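Local coordinates for protein cellobiose 2-epimerase (Ruminococcus albus, PDB 3VW5) that catalyses the reversible epimerization of cellobiose to 4-O-beta-D-glucosyl-D-mannose, acting on the unmodified sugar within an (alpha/alpha)6 barrel, at residues Glu68-Ala73 with Ser120-Ala125; Phe114-Leu119 with Thr190-Ala195; Met270-Ser275 with Ile314-His319. The protein carries 2 engineered substitutions. One frame throughout, in Å; residues are numbered along the deposited sequence.

Interaction 1: Glu68-Ala73 with Ser120-Ala125; sequences ELLDNA and SSYYRA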
loop_
_atom_site.group_PDB
_atom_site.type_symbol
_atom_site.label_atom_id
_atom_site.label_comp_id
_atom_site.label_asym_id
_atom_site.label_seq_id
_atom_site.Cartn_x
_atom_site.Cartn_y
_atom_site.Cartn_z
ATOM N N GLU A 68 5.868 4.885 -22.752
ATOM C CA GLU A 68 4.546 4.309 -22.581
ATOM C C GLU A 68 4.134 4.342 -21.110
ATOM O O GLU A 68 3.000 4.691 -20.784
ATOM C CB GLU A 68 4.514 2.870 -23.112
ATOM C CG GLU A 68 3.230 2.512 -23.865
ATOM C CD GLU A 68 3.388 1.283 -24.782
ATOM O OE1 GLU A 68 2.763 0.216 -24.497
ATOM O OE2 GLU A 68 4.130 1.394 -25.797
ATOM N N LEU A 69 5.057 3.986 -20.222
ATOM C CA LEU A 69 4.743 3.935 -18.802
ATOM C C LEU A 69 4.381 5.309 -18.243
ATOM O O LEU A 69 3.400 5.443 -17.490
ATOM C CB LEU A 69 5.887 3.313 -18.008
ATOM C CG LEU A 69 6.258 1.903 -18.483
ATOM C CD1 LEU A 69 7.530 1.410 -17.809
ATOM C CD2 LEU A 69 5.088 0.913 -18.296
ATOM N N LEU A 70 5.158 6.328 -18.619
ATOM C CA LEU A 70 4.862 7.692 -18.201
ATOM C C LEU A 70 3.578 8.220 -18.811
ATOM O O LEU A 70 2.880 9.009 -18.191
ATOM C CB LEU A 70 6.011 8.645 -18.506
ATOM C CG LEU A 70 5.844 10.043 -17.874
ATOM C CD1 LEU A 70 5.960 9.995 -16.360
ATOM C CD2 LEU A 70 6.859 11.028 -18.432
ATOM N N ASP A 71 3.252 7.788 -20.018
ATOM C CA ASP A 71 2.003 8.215 -20.642
ATOM C C ASP A 71 0.781 7.657 -19.880
ATOM O O ASP A 71 -0.219 8.360 -19.680
ATOM C CB ASP A 71 1.971 7.841 -22.135
ATOM C CG ASP A 71 0.807 8.494 -22.882
ATOM O OD1 ASP A 71 0.378 9.609 -22.490
ATOM O OD2 ASP A 71 0.308 7.900 -23.869
ATOM N N ASN A 72 0.876 6.396 -19.455
ATOM C CA ASN A 72 -0.148 5.767 -18.622
ATOM C C ASN A 72 -0.259 6.401 -17.234
ATOM O O ASN A 72 -1.365 6.657 -16.744
ATOM C CB ASN A 72 0.118 4.269 -18.499
ATOM C CG ASN A 72 -0.314 3.501 -19.737
ATOM O OD1 ASN A 72 -1.181 3.943 -20.502
ATOM N ND2 ASN A 72 0.294 2.343 -19.942
ATOM N N ALA A 73 0.890 6.654 -16.606
ATOM C CA ALA A 73 0.912 7.455 -15.395
ATOM C C ALA A 73 0.126 8.739 -15.638
ATOM O O ALA A 73 -0.835 9.043 -14.916
ATOM C CB ALA A 73 2.331 7.759 -14.951
ATOM N N SER A 120 3.183 12.612 -5.399
ATOM C CA SER A 120 4.587 12.878 -5.121
ATOM C C SER A 120 5.427 12.113 -6.105
ATOM O O SER A 120 6.374 12.635 -6.675
ATOM C CB SER A 120 4.965 12.479 -3.698
ATOM O OG SER A 120 4.307 13.290 -2.745
ATOM N N SER A 121 5.060 10.861 -6.308
ATOM C CA SER A 121 5.805 9.978 -7.188
ATOM C C SER A 121 5.732 10.439 -8.636
ATOM O O SER A 121 6.704 10.343 -9.370
ATOM C CB SER A 121 5.259 8.559 -7.062
ATOM O OG SER A 121 5.860 7.918 -5.967
ATOM N N TYR A 122 4.573 10.937 -9.038
ATOM C CA TYR A 122 4.378 11.368 -10.410
ATOM C C TYR A 122 5.227 12.593 -10.667
ATOM O O TYR A 122 5.815 12.731 -11.742
ATOM C CB TYR A 122 2.915 11.672 -10.694
ATOM C CG TYR A 122 2.687 12.194 -12.088
ATOM C CD1 TYR A 122 2.913 11.389 -13.193
ATOM C CD2 TYR A 122 2.237 13.497 -12.299
ATOM C CE1 TYR A 122 2.699 11.863 -14.464
ATOM C CE2 TYR A 122 2.020 13.982 -13.563
ATOM C CZ TYR A 122 2.258 13.164 -14.649
ATOM O OH TYR A 122 2.054 13.658 -15.920
ATOM N N TYR A 123 5.312 13.470 -9.666
ATOM C CA TYR A 123 6.234 14.601 -9.730
ATOM C C TYR A 123 7.687 14.129 -9.882
ATOM O O TYR A 123 8.393 14.588 -10.777
ATOM C CB TYR A 123 6.070 15.527 -8.515
ATOM C CG TYR A 123 7.174 16.557 -8.364
ATOM C CD1 TYR A 123 7.316 17.605 -9.290
ATOM C CD2 TYR A 123 8.074 16.482 -7.306
ATOM C CE1 TYR A 123 8.319 18.534 -9.160
ATOM C CE2 TYR A 123 9.076 17.397 -7.165
ATOM C CZ TYR A 123 9.198 18.426 -8.092
ATOM O OH TYR A 123 10.207 19.346 -7.936
ATOM N N ARG A 124 8.138 13.214 -9.026
ATOM C CA ARG A 124 9.498 12.691 -9.155
ATOM C C ARG A 124 9.694 12.073 -10.527
ATOM O O ARG A 124 10.809 11.906 -11.002
ATOM C CB ARG A 124 9.797 11.648 -8.083
ATOM C CG ARG A 124 9.822 12.205 -6.680
ATOM C CD ARG A 124 10.205 11.131 -5.678
ATOM N NE ARG A 124 11.497 10.526 -5.983
ATOM C CZ ARG A 124 11.734 9.217 -6.006
ATOM N NH1 ARG A 124 10.754 8.340 -5.755
ATOM N NH2 ARG A 124 12.961 8.781 -6.286
ATOM N N ALA A 125 8.588 11.723 -11.160
ATOM C CA ALA A 125 8.650 11.033 -12.429
ATOM C C ALA A 125 8.706 11.996 -13.612
ATOM O O ALA A 125 9.450 11.751 -14.553
ATOM C CB ALA A 125 7.467 10.073 -12.576
#
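A73 lies opposite Y122 and L70 opposite A125 in the register of two helices that run in roughly opposite directions, their axes 11.2 Å apart at closest approach and inclined by 141° from N to C. The CA atoms come nearest at A73 and Y122, 7.2 Å apart, and one turn along at L70 and A125, 7.7 Å apart. This is a contact between the two layers of the (alpha/alpha)6 barrel: helix 67-84 belongs to the outer ring of helices and helix 109-126 to the inner one. At this axial spacing side chains must bridge the gap, and the work falls to one residue of each helix, L70 and Y122, each answered by an alanine. Y122 has CG anti to its backbone N (chi1 177°), which swings the phenol ring from the flank of its helix toward the outer one. The methyl of A73, directed toward the inner helix, approaches the ring obliquely and is equally near CD1 and CE1, with A73 CB 4.1 Å from Y122 CD1. The ring also stacks on Y77, a turn further along helix 67-84, and touches S58 of helix 47-64 and A131 of helix 129-145, so its apolar part is packed by several helices. The contact is wholly apolar. Polar groups on other sides of the segments bond elsewhere, N72 OD1 taking a hydrogen bond from R22. One turn earlier on the outer helix, L70, like A125 partly exposed, reaches across with a single methyl group. Its CD1 is 4.2 Å from Y122 CE1 and 4.1 Å from A125 CB, touching the ring and the alanine methyl at once.

Interaction 2: Phe114-Leu119 with Thr190-Ala195; sequences FAIYAL and TELYKA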
loop_
_atom_site.group_PDB
_atom_site.type_symbol
_atom_site.label_atom_id
_atom_site.label_comp_id
_atom_site.label_asym_id
_atom_site.label_seq_id
_atom_site.Cartn_x
_atom_site.Cartn_y
_atom_site.Cartn_z
ATOM N N PHE A 114 -2.852 8.316 0.214
ATOM C CA PHE A 114 -2.409 7.593 -0.963
ATOM C C PHE A 114 -2.292 8.510 -2.169
ATOM O O PHE A 114 -1.301 8.458 -2.899
ATOM C CB PHE A 114 -3.335 6.424 -1.274
ATOM C CG PHE A 114 -2.719 5.112 -1.010
ATOM C CD1 PHE A 114 -1.714 4.639 -1.842
ATOM C CD2 PHE A 114 -3.117 4.345 0.093
ATOM C CE1 PHE A 114 -1.108 3.414 -1.586
ATOM C CE2 PHE A 114 -2.529 3.111 0.361
ATOM C CZ PHE A 114 -1.518 2.645 -0.480
ATOM N N ALA A 115 -3.317 9.335 -2.376
ATOM C CA ALA A 115 -3.246 10.410 -3.366
ATOM C C ALA A 115 -1.913 11.175 -3.249
ATOM O O ALA A 115 -1.216 11.377 -4.244
ATOM C CB ALA A 115 -4.439 11.346 -3.222
ATOM N N ILE A 116 -1.553 11.579 -2.034
ATOM C CA ILE A 116 -0.266 12.238 -1.815
ATOM C C ILE A 116 0.923 11.388 -2.267
ATOM O O ILE A 116 1.838 11.885 -2.914
ATOM C CB ILE A 116 -0.091 12.622 -0.339
ATOM C CG1 ILE A 116 -1.076 13.720 0.029
ATOM C CG2 ILE A 116 1.342 13.053 -0.039
ATOM C CD1 ILE A 116 -1.346 13.779 1.512
ATOM N N TYR A 117 0.904 10.106 -1.910
ATOM C CA TYR A 117 1.962 9.163 -2.257
ATOM C C TYR A 117 2.161 9.078 -3.777
ATOM O O TYR A 117 3.287 9.163 -4.275
ATOM C CB TYR A 117 1.597 7.807 -1.673
ATOM C CG TYR A 117 2.643 6.728 -1.788
ATOM C CD1 TYR A 117 3.979 6.997 -1.574
ATOM C CD2 TYR A 117 2.276 5.417 -2.078
ATOM C CE1 TYR A 117 4.934 5.993 -1.659
ATOM C CE2 TYR A 117 3.219 4.406 -2.166
ATOM C CZ TYR A 117 4.544 4.693 -1.950
ATOM O OH TYR A 117 5.476 3.685 -2.040
ATOM N N ALA A 118 1.051 8.913 -4.494
ATOM C CA ALA A 118 1.025 8.841 -5.950
ATOM C C ALA A 118 1.450 10.166 -6.608
ATOM O O ALA A 118 2.289 10.165 -7.497
ATOM C CB ALA A 118 -0.353 8.445 -6.434
ATOM N N LEU A 119 0.855 11.283 -6.194
ATOM C CA LEU A 119 1.175 12.585 -6.777
ATOM C C LEU A 119 2.658 12.895 -6.589
ATOM O O LEU A 119 3.320 13.366 -7.519
ATOM C CB LEU A 119 0.297 13.695 -6.187
ATOM C CG LEU A 119 -1.178 13.670 -6.629
ATOM C CD1 LEU A 119 -2.080 14.537 -5.735
ATOM C CD2 LEU A 119 -1.382 14.018 -8.106
ATOM N N THR A 190 6.794 10.175 3.599
ATOM C CA THR A 190 8.125 9.765 3.178
ATOM C C THR A 190 8.365 10.181 1.732
ATOM O O THR A 190 9.424 10.702 1.406
ATOM C CB THR A 190 8.336 8.245 3.308
ATOM O OG1 THR A 190 8.180 7.864 4.673
ATOM C CG2 THR A 190 9.735 7.856 2.843
ATOM N N GLU A 191 7.377 9.967 0.871
ATOM C CA GLU A 191 7.553 10.210 -0.556
ATOM C C GLU A 191 7.530 11.705 -0.864
ATOM O O GLU A 191 8.256 12.160 -1.730
ATOM C CB GLU A 191 6.491 9.450 -1.385
ATOM C CG GLU A 191 6.698 9.447 -2.902
ATOM C CD GLU A 191 7.897 8.603 -3.349
ATOM O OE1 GLU A 191 8.141 8.500 -4.583
ATOM O OE2 GLU A 191 8.598 8.035 -2.476
ATOM N N LEU A 192 6.691 12.455 -0.157
ATOM C CA LEU A 192 6.617 13.905 -0.308
ATOM C C LEU A 192 7.927 14.531 0.131
ATOM O O LEU A 192 8.352 15.528 -0.422
ATOM C CB LEU A 192 5.496 14.493 0.551
ATOM C CG LEU A 192 4.611 15.573 -0.080
ATOM C CD1 LEU A 192 4.004 16.473 1.002
ATOM C CD2 LEU A 192 5.360 16.382 -1.123
ATOM N N TYR A 193 8.563 13.950 1.140
ATOM C CA TYR A 193 9.809 14.515 1.635
ATOM C C TYR A 193 10.940 14.169 0.672
ATOM O O TYR A 193 11.779 15.004 0.358
ATOM C CB TYR A 193 10.114 14.023 3.052
ATOM C CG TYR A 193 11.362 14.615 3.641
ATOM C CD1 TYR A 193 11.334 15.847 4.295
ATOM C CD2 TYR A 193 12.572 13.957 3.533
ATOM C CE1 TYR A 193 12.473 16.398 4.827
ATOM C CE2 TYR A 193 13.727 14.495 4.063
ATOM C CZ TYR A 193 13.673 15.720 4.714
ATOM O OH TYR A 193 14.834 16.260 5.242
ATOM N N LYS A 194 10.945 12.929 0.200
ATOM C CA LYS A 194 11.880 12.498 -0.830
ATOM C C LYS A 194 11.805 13.449 -2.019
ATOM O O LYS A 194 12.824 13.843 -2.579
ATOM C CB LYS A 194 11.551 11.064 -1.267
ATOM C CG LYS A 194 12.352 10.545 -2.451
ATOM C CD LYS A 194 12.850 9.139 -2.175
ATOM C CE LYS A 194 14.367 9.032 -2.368
ATOM N NZ LYS A 194 14.903 7.708 -1.899
ATOM N N ALA A 195 10.586 13.831 -2.382
ATOM C CA ALA A 195 10.366 14.659 -3.558
ATOM C C ALA A 195 10.897 16.093 -3.442
ATOM O O ALA A 195 11.341 16.669 -4.445
ATOM C CB ALA A 195 8.888 14.680 -3.931
#
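Y117 and E191 meet because both side chains leave their helices with CG anti to the backbone N (chi1 -173° in Y117), while the glutamate chain then bends at chi2 (70°). The bend carries the carboxylate along the neighbouring helix and leaves the methylene groups against the tyrosine. E191 CB sits at the ring edge, in the plane of the ring, 3.5 Å from Y117 CD1. E191 CG follows 3.9 Å from Y117 CD1 and also lies 3.7 Å from the carbonyl atom Y117 O. Ring and carboxylate planes stand 80° apart. The acid's bonds lie past the tyrosine: E191 OE1 is hydrogen-bonded to S121 and salt-bridged to R124, so its charge is met by the following turn of helix 109-126. At its own far end Y117 OH is hydrogen-bonded to R377, and the ring stacks on W55. With only an alanine here, W55 would probably lose its stacking partner, R377 the phenol oxygen, and the E191 methylenes would be likely to face a gap. Beside this pair, I116 CG2 packs obliquely against L192 CG at 4.1 Å. The backbones come closest at Y117 and E191, with CA atoms 5.9 Å apart, and the two helices run in the same sense, as adjacent inner helices of an (alpha/alpha)6 barrel do. Helix 129-145 of the outer layer covers the I116 side through L138 and I142, while the next inner helix, 241-258, packs on T190 and Y193 of helix 179-196.

Interaction 3: Met270-Ser275 with Ile314-His319; sequences MDLKIS and INAYQH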
loop_
_atom_site.group_PDB
_atom_site.type_symbol
_atom_site.label_atom_id
_atom_site.label_comp_id
_atom_site.label_asym_id
_atom_site.label_seq_id
_atom_site.Cartn_x
_atom_site.Cartn_y
_atom_site.Cartn_z
ATOM N N MET A 270 14.033 -2.166 16.053
ATOM C CA MET A 270 12.632 -2.507 16.268
ATOM C C MET A 270 12.099 -3.322 15.087
ATOM O O MET A 270 11.508 -4.388 15.265
ATOM C CB MET A 270 11.789 -1.246 16.464
ATOM C CG MET A 270 10.358 -1.524 16.912
ATOM S SD MET A 270 9.319 -0.047 16.940
ATOM C CE MET A 270 9.204 0.337 15.196
ATOM N N ASP A 271 12.332 -2.819 13.881
ATOM C CA ASP A 271 11.864 -3.480 12.668
ATOM C C ASP A 271 12.388 -4.915 12.507
ATOM O O ASP A 271 11.627 -5.830 12.127
ATOM C CB ASP A 271 12.208 -2.624 11.452
ATOM C CG ASP A 271 11.442 -1.321 11.441
ATOM O OD1 ASP A 271 10.330 -1.300 12.014
ATOM O OD2 ASP A 271 11.944 -0.325 10.872
ATOM N N LEU A 272 13.677 -5.104 12.798
ATOM C CA LEU A 272 14.262 -6.439 12.818
ATOM C C LEU A 272 13.515 -7.344 13.804
ATOM O O LEU A 272 13.236 -8.509 13.504
ATOM C CB LEU A 272 15.750 -6.382 13.167
ATOM C CG LEU A 272 16.720 -6.359 11.980
ATOM C CD1 LEU A 272 18.150 -6.240 12.453
ATOM C CD2 LEU A 272 16.562 -7.592 11.116
ATOM N N LYS A 273 13.186 -6.816 14.981
ATOM C CA LYS A 273 12.516 -7.636 15.975
ATOM C C LYS A 273 11.178 -8.103 15.441
ATOM O O LYS A 273 10.782 -9.244 15.657
ATOM C CB LYS A 273 12.326 -6.881 17.292
ATOM C CG LYS A 273 13.537 -6.912 18.197
ATOM C CD LYS A 273 13.308 -6.078 19.426
ATOM C CE LYS A 273 14.631 -5.632 20.022
ATOM N NZ LYS A 273 14.418 -4.540 21.023
ATOM N N ILE A 274 10.490 -7.207 14.744
ATOM C CA ILE A 274 9.210 -7.523 14.130
ATOM C C ILE A 274 9.429 -8.518 12.992
ATOM O O ILE A 274 8.674 -9.467 12.841
ATOM C CB ILE A 274 8.507 -6.245 13.619
ATOM C CG1 ILE A 274 8.308 -5.262 14.784
ATOM C CG2 ILE A 274 7.184 -6.590 12.907
ATOM C CD1 ILE A 274 7.822 -3.906 14.365
ATOM N N SER A 275 10.476 -8.295 12.203
ATOM C CA SER A 275 10.838 -9.217 11.139
ATOM C C SER A 275 11.077 -10.631 11.645
ATOM O O SER A 275 10.577 -11.596 11.061
ATOM C CB SER A 275 12.087 -8.737 10.425
ATOM O OG SER A 275 11.745 -7.797 9.435
ATOM N N ILE A 314 13.729 -9.306 2.544
ATOM C CA ILE A 314 14.951 -8.874 1.880
ATOM C C ILE A 314 15.547 -7.700 2.649
ATOM O O ILE A 314 16.746 -7.675 2.940
ATOM C CB ILE A 314 14.693 -8.495 0.410
ATOM C CG1 ILE A 314 14.383 -9.767 -0.394
ATOM C CG2 ILE A 314 15.879 -7.725 -0.175
ATOM C CD1 ILE A 314 14.090 -9.521 -1.850
ATOM N N ASN A 315 14.685 -6.748 2.992
ATOM C CA ASN A 315 15.046 -5.626 3.839
ATOM C C ASN A 315 15.649 -6.067 5.173
ATOM O O ASN A 315 16.621 -5.471 5.655
ATOM C CB ASN A 315 13.826 -4.744 4.087
ATOM C CG ASN A 315 14.173 -3.469 4.814
ATOM O OD1 ASN A 315 14.684 -2.523 4.212
ATOM N ND2 ASN A 315 13.901 -3.434 6.113
ATOM N N ALA A 316 15.071 -7.109 5.769
ATOM C CA ALA A 316 15.566 -7.617 7.044
ATOM C C ALA A 316 16.965 -8.204 6.867
ATOM O O ALA A 316 17.834 -8.027 7.732
ATOM C CB ALA A 316 14.613 -8.643 7.640
ATOM N N TYR A 317 17.188 -8.887 5.745
ATOM C CA TYR A 317 18.524 -9.362 5.411
ATOM C C TYR A 317 19.470 -8.161 5.317
ATOM O O TYR A 317 20.496 -8.105 6.000
ATOM C CB TYR A 317 18.519 -10.151 4.096
ATOM C CG TYR A 317 19.910 -10.465 3.592
ATOM C CD1 TYR A 317 20.687 -11.444 4.210
ATOM C CD2 TYR A 317 20.460 -9.770 2.516
ATOM C CE1 TYR A 317 21.970 -11.730 3.767
ATOM C CE2 TYR A 317 21.745 -10.047 2.060
ATOM C CZ TYR A 317 22.498 -11.030 2.687
ATOM O OH TYR A 317 23.781 -11.321 2.250
ATOM N N GLN A 318 19.099 -7.186 4.492
ATOM C CA GLN A 318 19.923 -5.995 4.306
ATOM C C GLN A 318 20.325 -5.297 5.612
ATOM O O GLN A 318 21.394 -4.703 5.687
ATOM C CB GLN A 318 19.246 -5.006 3.370
ATOM C CG GLN A 318 19.205 -5.473 1.939
ATOM C CD GLN A 318 18.602 -4.438 1.001
ATOM O OE1 GLN A 318 17.502 -3.928 1.234
ATOM N NE2 GLN A 318 19.321 -4.126 -0.070
ATOM N N HIS A 319 19.478 -5.370 6.633
ATOM C CA HIS A 319 19.776 -4.726 7.908
ATOM C C HIS A 319 20.430 -5.669 8.908
ATOM O O HIS A 319 20.730 -5.262 10.031
ATOM C CB HIS A 319 18.505 -4.157 8.539
ATOM C CG HIS A 319 18.036 -2.877 7.920
ATOM N ND1 HIS A 319 17.307 -2.835 6.752
ATOM C CD2 HIS A 319 18.169 -1.592 8.323
ATOM C CE1 HIS A 319 17.022 -1.582 6.456
ATOM N NE2 HIS A 319 17.532 -0.807 7.394
#
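L272 and A316 bring their CA atoms to 6.0 Å, the closest backbone approach between two roughly antiparallel helices. Helix 261-281 is on the outer layer of the (alpha/alpha)6 barrel and helix 303-318 on the inner one, so the contact joins the two layers. L272 spreads its two methyls along the inner helix. CD2 lies 3.6 Å from A316 O and also packs on the A316 methyl; CD1 comes 3.7 Å from H319 O. A turn further along the outer helix, S275 meets the A316 methyl, which is turned toward the outer helix, with S275 OG 3.5 Å from A316 CB. F325 of helix 323-340 touches both L272 and A316. N315, beside the contact, bonds through its amide to D252 and R385, tying this part of the inner helix to its neighbours. H319 is folded back on the preceding turn: its ND1 donates to N315 O at 2.9 Å with an N-H...O angle of 163°. The oxygen lies in the imidazole plane, and the backbone N-H of H319 reaches the same N315 O from the opposite face of its carbonyl plane.

Interactions 1 and 2 adjoin, their centres 12 Å apart, and share helix 109-126: its later turns meet outer helix 67-84, its middle meets inner helix 179-196. Their segments alternate along the chain, and they touch directly, S120 CB lying 3.6 Å from E191 CG. Interaction 3 follows in sequence between helices 261-281 and 303-318, its centre about 30 Å from that of interaction 1 and 24 Å from that of interaction 2, with no atoms touching either. Together they sample two kinds of packing in the (alpha/alpha)6 barrel, inner against outer helix in interactions 1 and 3 and inner against inner in interaction 2, at separate places round the double ring of this epimerase.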